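PDB 6BFI: VIN1 from Oscarella pearsei, which binds actin filaments and may take part in cell-cell adhesion, as a sponge homolog of vinculin. Local coordinates for residues H276-A281 against L292-K297; K356-E361 against P619-L624. One frame throughout, in Å; residues are numbered along the deposited sequence.

Contact 1: H276-A281 against L292-K297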
ATOM      1  N   HIS A 276      -8.649  10.116 -16.930  1.00 61.71           N
ATOM      2  CA  HIS A 276      -7.871  11.299 -17.284  1.00 62.34           C
ATOM      3  C   HIS A 276      -7.307  11.192 -18.697  1.00 63.50           C
ATOM      4  O   HIS A 276      -7.253  12.190 -19.426  1.00 58.81           O
ATOM      5  CB  HIS A 276      -6.751  11.503 -16.264  1.00 66.24           C
ATOM      6  CG  HIS A 276      -7.235  11.588 -14.849  1.00 68.04           C
ATOM      7  ND1 HIS A 276      -6.382  11.568 -13.767  1.00 72.04           N
ATOM      8  CD2 HIS A 276      -8.487  11.693 -14.339  1.00 65.67           C
ATOM      9  CE1 HIS A 276      -7.085  11.657 -12.652  1.00 70.46           C
ATOM     10  NE2 HIS A 276      -8.365  11.734 -12.971  1.00 67.80           N
ATOM     11  N   GLN A 277      -6.881   9.993 -19.097  1.00 68.15           N
ATOM     12  CA  GLN A 277      -6.383   9.791 -20.453  1.00 65.91           C
ATOM     13  C   GLN A 277      -7.488   9.994 -21.480  1.00 59.86           C
ATOM     14  O   GLN A 277      -7.251  10.558 -22.556  1.00 65.92           O
ATOM     15  CB  GLN A 277      -5.781   8.391 -20.584  1.00 67.54           C
ATOM     16  CG  GLN A 277      -4.477   8.203 -19.833  1.00 69.70           C
ATOM     17  CD  GLN A 277      -3.271   8.637 -20.642  1.00 78.77           C
ATOM     18  OE1 GLN A 277      -3.073   8.183 -21.769  1.00 83.97           O
ATOM     19  NE2 GLN A 277      -2.461   9.523 -20.073  1.00 82.33           N
ATOM     20  N   ALA A 278      -8.702   9.538 -21.167  1.00 52.97           N
ATOM     21  CA  ALA A 278      -9.821   9.750 -22.078  1.00 51.51           C
ATOM     22  C   ALA A 278     -10.196  11.226 -22.150  1.00 65.71           C
ATOM     23  O   ALA A 278     -10.542  11.734 -23.224  1.00 50.57           O
ATOM     24  CB  ALA A 278     -11.016   8.904 -21.646  1.00 49.58           C
ATOM     25  N   GLN A 279     -10.121  11.933 -21.018  1.00 62.20           N
ATOM     26  CA  GLN A 279     -10.391  13.367 -21.020  1.00 61.45           C
ATOM     27  C   GLN A 279      -9.360  14.123 -21.851  1.00 64.19           C
ATOM     28  O   GLN A 279      -9.716  15.014 -22.629  1.00 59.20           O
ATOM     29  CB  GLN A 279     -10.421  13.896 -19.584  1.00 59.57           C
ATOM     30  CG  GLN A 279     -11.590  13.378 -18.752  1.00 59.32           C
ATOM     31  CD  GLN A 279     -11.344  13.490 -17.255  1.00 59.16           C
ATOM     32  OE1 GLN A 279     -10.360  14.086 -16.816  1.00 57.89           O
ATOM     33  NE2 GLN A 279     -12.238  12.908 -16.464  1.00 60.29           N
ATOM     34  N   ASP A 280      -8.080  13.779 -21.706  1.00 67.11           N
ATOM     35  CA  ASP A 280      -7.043  14.482 -22.453  1.00 66.41           C
ATOM     36  C   ASP A 280      -7.111  14.158 -23.940  1.00 69.71           C
ATOM     37  O   ASP A 280      -6.887  15.037 -24.782  1.00 68.92           O
ATOM     38  CB  ASP A 280      -5.664  14.145 -21.889  1.00 71.12           C
ATOM     39  CG  ASP A 280      -5.329  14.954 -20.652  1.00 78.14           C
ATOM     40  OD1 ASP A 280      -6.255  15.554 -20.069  1.00 78.75           O
ATOM     41  OD2 ASP A 280      -4.141  14.989 -20.261  1.00 82.23           O
ATOM     42  N   ALA A 281      -7.411  12.905 -24.287  1.00 69.94           N
ATOM     43  CA  ALA A 281      -7.518  12.559 -25.700  1.00 68.86           C
ATOM     44  C   ALA A 281      -8.759  13.167 -26.337  1.00 65.97           C
ATOM     45  O   ALA A 281      -8.743  13.498 -27.527  1.00 69.86           O
ATOM     46  CB  ALA A 281      -7.519  11.042 -25.879  1.00 60.30           C
ATOM     47  N   LEU A 292     -12.534   6.056 -27.739  1.00 72.42           N
ATOM     48  CA  LEU A 292     -13.947   5.784 -27.491  1.00 70.71           C
ATOM     49  C   LEU A 292     -14.142   4.521 -26.661  1.00 71.06           C
ATOM     50  O   LEU A 292     -15.078   4.453 -25.855  1.00 70.89           O
ATOM     51  CB  LEU A 292     -14.709   5.682 -28.812  1.00 71.67           C
ATOM     52  CG  LEU A 292     -14.782   6.973 -29.630  1.00 70.38           C
ATOM     53  CD1 LEU A 292     -15.808   6.851 -30.747  1.00 72.78           C
ATOM     54  CD2 LEU A 292     -15.091   8.167 -28.737  1.00 64.41           C
ATOM     55  N   ASP A 293     -13.279   3.518 -26.834  1.00 71.36           N
ATOM     56  CA  ASP A 293     -13.351   2.337 -25.978  1.00 76.96           C
ATOM     57  C   ASP A 293     -13.084   2.706 -24.523  1.00 71.58           C
ATOM     58  O   ASP A 293     -13.807   2.272 -23.616  1.00 71.56           O
ATOM     59  CB  ASP A 293     -12.364   1.272 -26.459  1.00 84.73           C
ATOM     60  CG  ASP A 293     -12.821   0.584 -27.734  1.00 94.06           C
ATOM     61  OD1 ASP A 293     -14.043   0.553 -27.988  1.00 96.47           O
ATOM     62  OD2 ASP A 293     -11.957   0.076 -28.482  1.00 98.32           O
ATOM     63  N   ALA A 294     -12.049   3.518 -24.282  1.00 68.26           N
ATOM     64  CA  ALA A 294     -11.777   3.967 -22.919  1.00 63.21           C
ATOM     65  C   ALA A 294     -12.950   4.764 -22.351  1.00 65.30           C
ATOM     66  O   ALA A 294     -13.318   4.596 -21.180  1.00 65.51           O
ATOM     67  CB  ALA A 294     -10.494   4.798 -22.889  1.00 57.36           C
ATOM     68  N   VAL A 295     -13.552   5.631 -23.170  1.00 60.77           N
ATOM     69  CA  VAL A 295     -14.712   6.403 -22.726  1.00 58.75           C
ATOM     70  C   VAL A 295     -15.853   5.473 -22.338  1.00 58.49           C
ATOM     71  O   VAL A 295     -16.528   5.683 -21.321  1.00 61.40           O
ATOM     72  CB  VAL A 295     -15.141   7.400 -23.819  1.00 60.99           C
ATOM     73  CG1 VAL A 295     -16.448   8.076 -23.439  1.00 59.28           C
ATOM     74  CG2 VAL A 295     -14.053   8.436 -24.054  1.00 57.83           C
ATOM     75  N   ARG A 296     -16.083   4.425 -23.134  1.00 59.05           N
ATOM     76  CA  ARG A 296     -17.148   3.481 -22.815  1.00 62.41           C
ATOM     77  C   ARG A 296     -16.851   2.731 -21.522  1.00 62.52           C
ATOM     78  O   ARG A 296     -17.768   2.439 -20.743  1.00 62.55           O
ATOM     79  CB  ARG A 296     -17.359   2.512 -23.979  1.00 64.85           C
ATOM     80  CG  ARG A 296     -18.042   3.161 -25.179  1.00 65.29           C
ATOM     81  CD  ARG A 296     -18.397   2.158 -26.266  1.00 71.95           C
ATOM     82  NE  ARG A 296     -19.420   2.687 -27.166  1.00 78.89           N
ATOM     83  CZ  ARG A 296     -19.164   3.407 -28.254  1.00 84.08           C
ATOM     84  NH1 ARG A 296     -17.912   3.688 -28.590  1.00 84.62           N
ATOM     85  NH2 ARG A 296     -20.162   3.847 -29.010  1.00 86.19           N
ATOM     86  N   LYS A 297     -15.575   2.421 -21.267  1.00 65.45           N
ATOM     87  CA  LYS A 297     -15.216   1.839 -19.977  1.00 65.48           C
ATOM     88  C   LYS A 297     -15.526   2.801 -18.835  1.00 66.34           C
ATOM     89  O   LYS A 297     -15.997   2.382 -17.769  1.00 68.71           O
ATOM     90  CB  LYS A 297     -13.737   1.447 -19.959  1.00 64.15           C
ATOM     91  CG  LYS A 297     -13.358   0.382 -20.971  1.00 70.31           C
ATOM     92  CD  LYS A 297     -11.976  -0.181 -20.676  1.00 73.67           C
ATOM     93  CE  LYS A 297     -11.461  -1.021 -21.832  1.00 83.23           C
ATOM     94  NZ  LYS A 297     -12.418  -2.090 -22.229  1.00 86.26           N
TER
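In the helical hairpin formed by helices 268-283 and 289-306, Ala-278 meets Ala-294 and Val-295 where the two helices pass side by side. The chain runs in opposite senses along the two segments, and only a short turn joins the helices, so this is an antiparallel pair of neighbours in sequence. The nearest CA atoms, those of Ala-278 and Val-295, are 6.0 Å apart, a spacing that the small side chain of Ala-278 helps to permit. All of the contact is apolar and passes through methyl groups. The CB of Ala-278 points at the other helix and lies 3.9 Å from CG2 of Val-295. The same CB is 4.3 Å from CB of Ala-294, which points back at it, so these two alanines meet methyl to methyl. Val-295 reaches Ala-278 with one branch: its CG1 is anti to the backbone N (chi1 173°), which places CG2 beside that N and leaves CG2 to make the contact. The burial is modest, 89 Å² summed over both sides, as expected of three short side chains. Other helices complete the surroundings. Ala-278 also touches Leu-357 of helix 344-375, and Val-295 touches Leu-329 of helix 312-338, so the methyl cluster belongs to a wider apolar interior. Gln-279, the next residue along, points its CB away from helix 289-306 and packs against Leu-357 instead. Close approach through alanines, with leucines of two further helices packed on Ala-278 and Val-295, fits the antiparallel helical bundles of which vinculin-family proteins are built.

Contact 2: K356-E361 against P619-L624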
ATOM      1  N   LYS A 356     -17.976  16.499 -20.135  1.00 49.81           N
ATOM      2  CA  LYS A 356     -18.968  15.613 -19.532  1.00 54.00           C
ATOM      3  C   LYS A 356     -18.316  14.439 -18.813  1.00 59.15           C
ATOM      4  O   LYS A 356     -18.868  13.930 -17.831  1.00 62.78           O
ATOM      5  CB  LYS A 356     -19.940  15.110 -20.596  1.00 55.30           C
ATOM      6  CG  LYS A 356     -20.826  16.198 -21.172  1.00 60.16           C
ATOM      7  CD  LYS A 356     -21.518  16.968 -20.062  1.00 65.42           C
ATOM      8  CE  LYS A 356     -22.294  18.154 -20.600  1.00 69.13           C
ATOM      9  NZ  LYS A 356     -22.850  18.974 -19.491  1.00 72.70           N
ATOM     10  N   LEU A 357     -17.150  13.993 -19.282  1.00 59.24           N
ATOM     11  CA  LEU A 357     -16.452  12.910 -18.600  1.00 56.06           C
ATOM     12  C   LEU A 357     -15.873  13.388 -17.274  1.00 54.01           C
ATOM     13  O   LEU A 357     -15.900  12.655 -16.275  1.00 58.68           O
ATOM     14  CB  LEU A 357     -15.360  12.345 -19.506  1.00 61.17           C
ATOM     15  CG  LEU A 357     -14.883  10.925 -19.205  1.00 65.31           C
ATOM     16  CD1 LEU A 357     -16.072  10.012 -18.952  1.00 66.62           C
ATOM     17  CD2 LEU A 357     -14.051  10.404 -20.360  1.00 63.53           C
ATOM     18  N   GLN A 358     -15.360  14.622 -17.242  1.00 50.45           N
ATOM     19  CA  GLN A 358     -14.947  15.208 -15.970  1.00 55.55           C
ATOM     20  C   GLN A 358     -16.122  15.328 -15.006  1.00 59.13           C
ATOM     21  O   GLN A 358     -15.986  15.034 -13.810  1.00 63.11           O
ATOM     22  CB  GLN A 358     -14.310  16.576 -16.197  1.00 59.88           C
ATOM     23  CG  GLN A 358     -12.804  16.547 -16.318  1.00 72.20           C
ATOM     24  CD  GLN A 358     -12.185  17.911 -16.105  1.00 84.01           C
ATOM     25  OE1 GLN A 358     -12.834  18.938 -16.307  1.00 86.28           O
ATOM     26  NE2 GLN A 358     -10.925  17.931 -15.687  1.00 89.45           N
ATOM     27  N   GLU A 359     -17.284  15.761 -15.503  1.00 57.62           N
ATOM     28  CA  GLU A 359     -18.448  15.894 -14.630  1.00 58.66           C
ATOM     29  C   GLU A 359     -18.925  14.534 -14.130  1.00 56.41           C
ATOM     30  O   GLU A 359     -19.381  14.413 -12.986  1.00 61.42           O
ATOM     31  CB  GLU A 359     -19.570  16.631 -15.360  1.00 64.02           C
ATOM     32  CG  GLU A 359     -19.259  18.094 -15.627  1.00 74.20           C
ATOM     33  CD  GLU A 359     -20.316  18.788 -16.474  1.00 78.57           C
ATOM     34  OE1 GLU A 359     -21.372  18.177 -16.743  1.00 83.07           O
ATOM     35  OE2 GLU A 359     -20.085  19.949 -16.871  1.00 78.55           O
ATOM     36  N   LEU A 360     -18.827  13.501 -14.970  1.00 52.93           N
ATOM     37  CA  LEU A 360     -19.164  12.155 -14.519  1.00 52.04           C
ATOM     38  C   LEU A 360     -18.216  11.695 -13.419  1.00 56.78           C
ATOM     39  O   LEU A 360     -18.651  11.116 -12.414  1.00 55.33           O
ATOM     40  CB  LEU A 360     -19.139  11.178 -15.694  1.00 47.55           C
ATOM     41  CG  LEU A 360     -19.349   9.702 -15.345  1.00 48.85           C
ATOM     42  CD1 LEU A 360     -20.669   9.498 -14.611  1.00 49.24           C
ATOM     43  CD2 LEU A 360     -19.293   8.839 -16.593  1.00 47.73           C
ATOM     44  N   GLU A 361     -16.914  11.947 -13.590  1.00 59.67           N
ATOM     45  CA  GLU A 361     -15.956  11.632 -12.534  1.00 60.25           C
ATOM     46  C   GLU A 361     -16.312  12.349 -11.236  1.00 56.48           C
ATOM     47  O   GLU A 361     -16.298  11.744 -10.152  1.00 54.52           O
ATOM     48  CB  GLU A 361     -14.545  12.004 -12.990  1.00 64.68           C
ATOM     49  CG  GLU A 361     -13.460  11.779 -11.955  1.00 70.24           C
ATOM     50  CD  GLU A 361     -12.083  12.183 -12.455  1.00 73.78           C
ATOM     51  OE1 GLU A 361     -11.972  12.602 -13.626  1.00 74.71           O
ATOM     52  OE2 GLU A 361     -11.112  12.080 -11.675  1.00 80.46           O
ATOM     53  N   PRO A 619      -7.752  22.614  -8.454  1.00 87.61           N
ATOM     54  CA  PRO A 619      -8.023  21.583  -9.462  1.00 92.03           C
ATOM     55  C   PRO A 619      -6.981  20.482  -9.403  1.00 96.95           C
ATOM     56  O   PRO A 619      -5.771  20.760  -9.404  1.00 93.14           O
ATOM     57  CB  PRO A 619      -7.953  22.352 -10.793  1.00 91.67           C
ATOM     58  CG  PRO A 619      -7.299  23.668 -10.459  1.00 89.87           C
ATOM     59  CD  PRO A 619      -7.699  23.958  -9.050  1.00 87.57           C
ATOM     60  N   PRO A 620      -7.413  19.216  -9.330  1.00104.92           N
ATOM     61  CA  PRO A 620      -6.459  18.109  -9.153  1.00106.08           C
ATOM     62  C   PRO A 620      -5.426  18.030 -10.266  1.00110.01           C
ATOM     63  O   PRO A 620      -4.263  18.401 -10.077  1.00113.85           O
ATOM     64  CB  PRO A 620      -7.363  16.869  -9.142  1.00103.01           C
ATOM     65  CG  PRO A 620      -8.710  17.379  -8.747  1.00102.55           C
ATOM     66  CD  PRO A 620      -8.810  18.750  -9.342  1.00105.50           C
ATOM     67  N   ARG A 621      -5.844  17.548 -11.427  1.00105.83           N
ATOM     68  CA  ARG A 621      -4.961  17.410 -12.573  1.00100.21           C
ATOM     69  C   ARG A 621      -4.783  18.759 -13.258  1.00 99.87           C
ATOM     70  O   ARG A 621      -5.486  19.725 -12.950  1.00100.63           O
ATOM     71  CB  ARG A 621      -5.539  16.372 -13.531  1.00 95.10           C
ATOM     72  CG  ARG A 621      -6.873  15.806 -13.082  1.00 91.69           C
ATOM     73  CD  ARG A 621      -7.464  14.874 -14.120  1.00 92.87           C
ATOM     74  NE  ARG A 621      -7.800  15.562 -15.362  1.00 96.12           N
ATOM     75  CZ  ARG A 621      -7.052  15.533 -16.461  1.00 98.87           C
ATOM     76  NH1 ARG A 621      -5.917  14.846 -16.478  1.00100.79           N
ATOM     77  NH2 ARG A 621      -7.441  16.191 -17.545  1.00101.04           N
ATOM     78  N   PRO A 622      -3.829  18.871 -14.182  1.00101.33           N
ATOM     79  CA  PRO A 622      -3.743  20.081 -14.991  1.00104.19           C
ATOM     80  C   PRO A 622      -5.037  20.302 -15.757  1.00104.78           C
ATOM     81  O   PRO A 622      -5.771  19.343 -16.055  1.00103.95           O
ATOM     82  CB  PRO A 622      -2.567  19.795 -15.936  1.00105.43           C
ATOM     83  CG  PRO A 622      -2.315  18.319 -15.833  1.00102.72           C
ATOM     84  CD  PRO A 622      -2.694  17.967 -14.437  1.00100.31           C
ATOM     85  N   PRO A 623      -5.354  21.555 -16.087  1.00107.56           N
ATOM     86  CA  PRO A 623      -6.644  21.838 -16.734  1.00106.79           C
ATOM     87  C   PRO A 623      -6.718  21.337 -18.167  1.00105.50           C
ATOM     88  O   PRO A 623      -5.766  20.742 -18.678  1.00106.12           O
ATOM     89  CB  PRO A 623      -6.731  23.368 -16.672  1.00110.75           C
ATOM     90  CG  PRO A 623      -5.307  23.812 -16.675  1.00112.27           C
ATOM     91  CD  PRO A 623      -4.554  22.775 -15.887  1.00108.92           C
ATOM     92  N   LEU A 624      -7.851  21.575 -18.818  1.00104.67           N
ATOM     93  CA  LEU A 624      -8.065  21.181 -20.201  1.00103.82           C
ATOM     94  C   LEU A 624      -7.685  22.310 -21.145  1.00107.48           C
ATOM     95  O   LEU A 624      -7.630  23.478 -20.749  1.00110.25           O
ATOM     96  CB  LEU A 624      -9.530  20.808 -20.426  1.00 98.16           C
ATOM     97  CG  LEU A 624     -10.129  19.569 -19.760  1.00 90.56           C
ATOM     98  CD1 LEU A 624      -9.196  18.375 -19.893  1.00 87.65           C
ATOM     99  CD2 LEU A 624     -10.470  19.851 -18.309  1.00 88.90           C
TER
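Gln-358 reaches from helix 344-375 of the vinculin-type helical bundle to Arg-621 and Leu-624 in the proline-rich loop that follows helix 589-615. The backbones stay well apart, the closest CA atoms, of Gln-358 and Leu-624, being 10.0 Å from each other, so side chains must bridge the space. From CB, which points at the loop, the Gln-358 chain runs on extended past CG (chi2 -162°), and this carries the amide outward. The side chain also packs against Gln-279 of helix 268-283. At CD the loop is met: the CD2 methyl of Leu-624 is 3.4 Å away. It sits at similar range from both amide heteroatoms, 3.2 Å from OE1 and 3.3 Å from NE2 of Gln-358, so one methyl packs against the whole amide group. These are close van der Waals approaches, not polar bonds. With an alanine here the amide is removed, and the CD2 methyl of Leu-624 would probably lose its partner on helix 344-375, leaving a gap between that helix and the loop. The amide NE2 comes 3.9 Å from NE of Arg-621, at the edge of the guanidinium and in its plane. Both nitrogens are donors, and the amide and guanidinium planes stand 82° apart, consistent with packing alone. The strongest polar partner of Arg-621 is instead Asp-280, a salt bridge through NH2. Glu-361, one turn along from Gln-358, adds an opposite charge nearby without touching: its OE1 lies 5.4 Å from NE of Arg-621.

In the fold
Contacts 1 and 2 have centres about 12 Å apart and follow one another along the chain, yet they join through helix 268-283. That helix turns Ala-278 to its hairpin partner and polar residues to contact 2. Asp-280 OD1 forms a salt bridge with Arg-621 NH2 at 2.9 Å, tying segment 276-281 to the loop 619-624. Gln-279 NE2 makes a probable hydrogen bond, also 2.9 Å, to Glu-361 OE1, tying it to segment 356-361. Packing adds to this where His-276 CD2 lies 3.3 Å from Arg-621 CD. Segment 276-281 therefore touches the other three segments, linking the apolar helix pair to the more exposed loop.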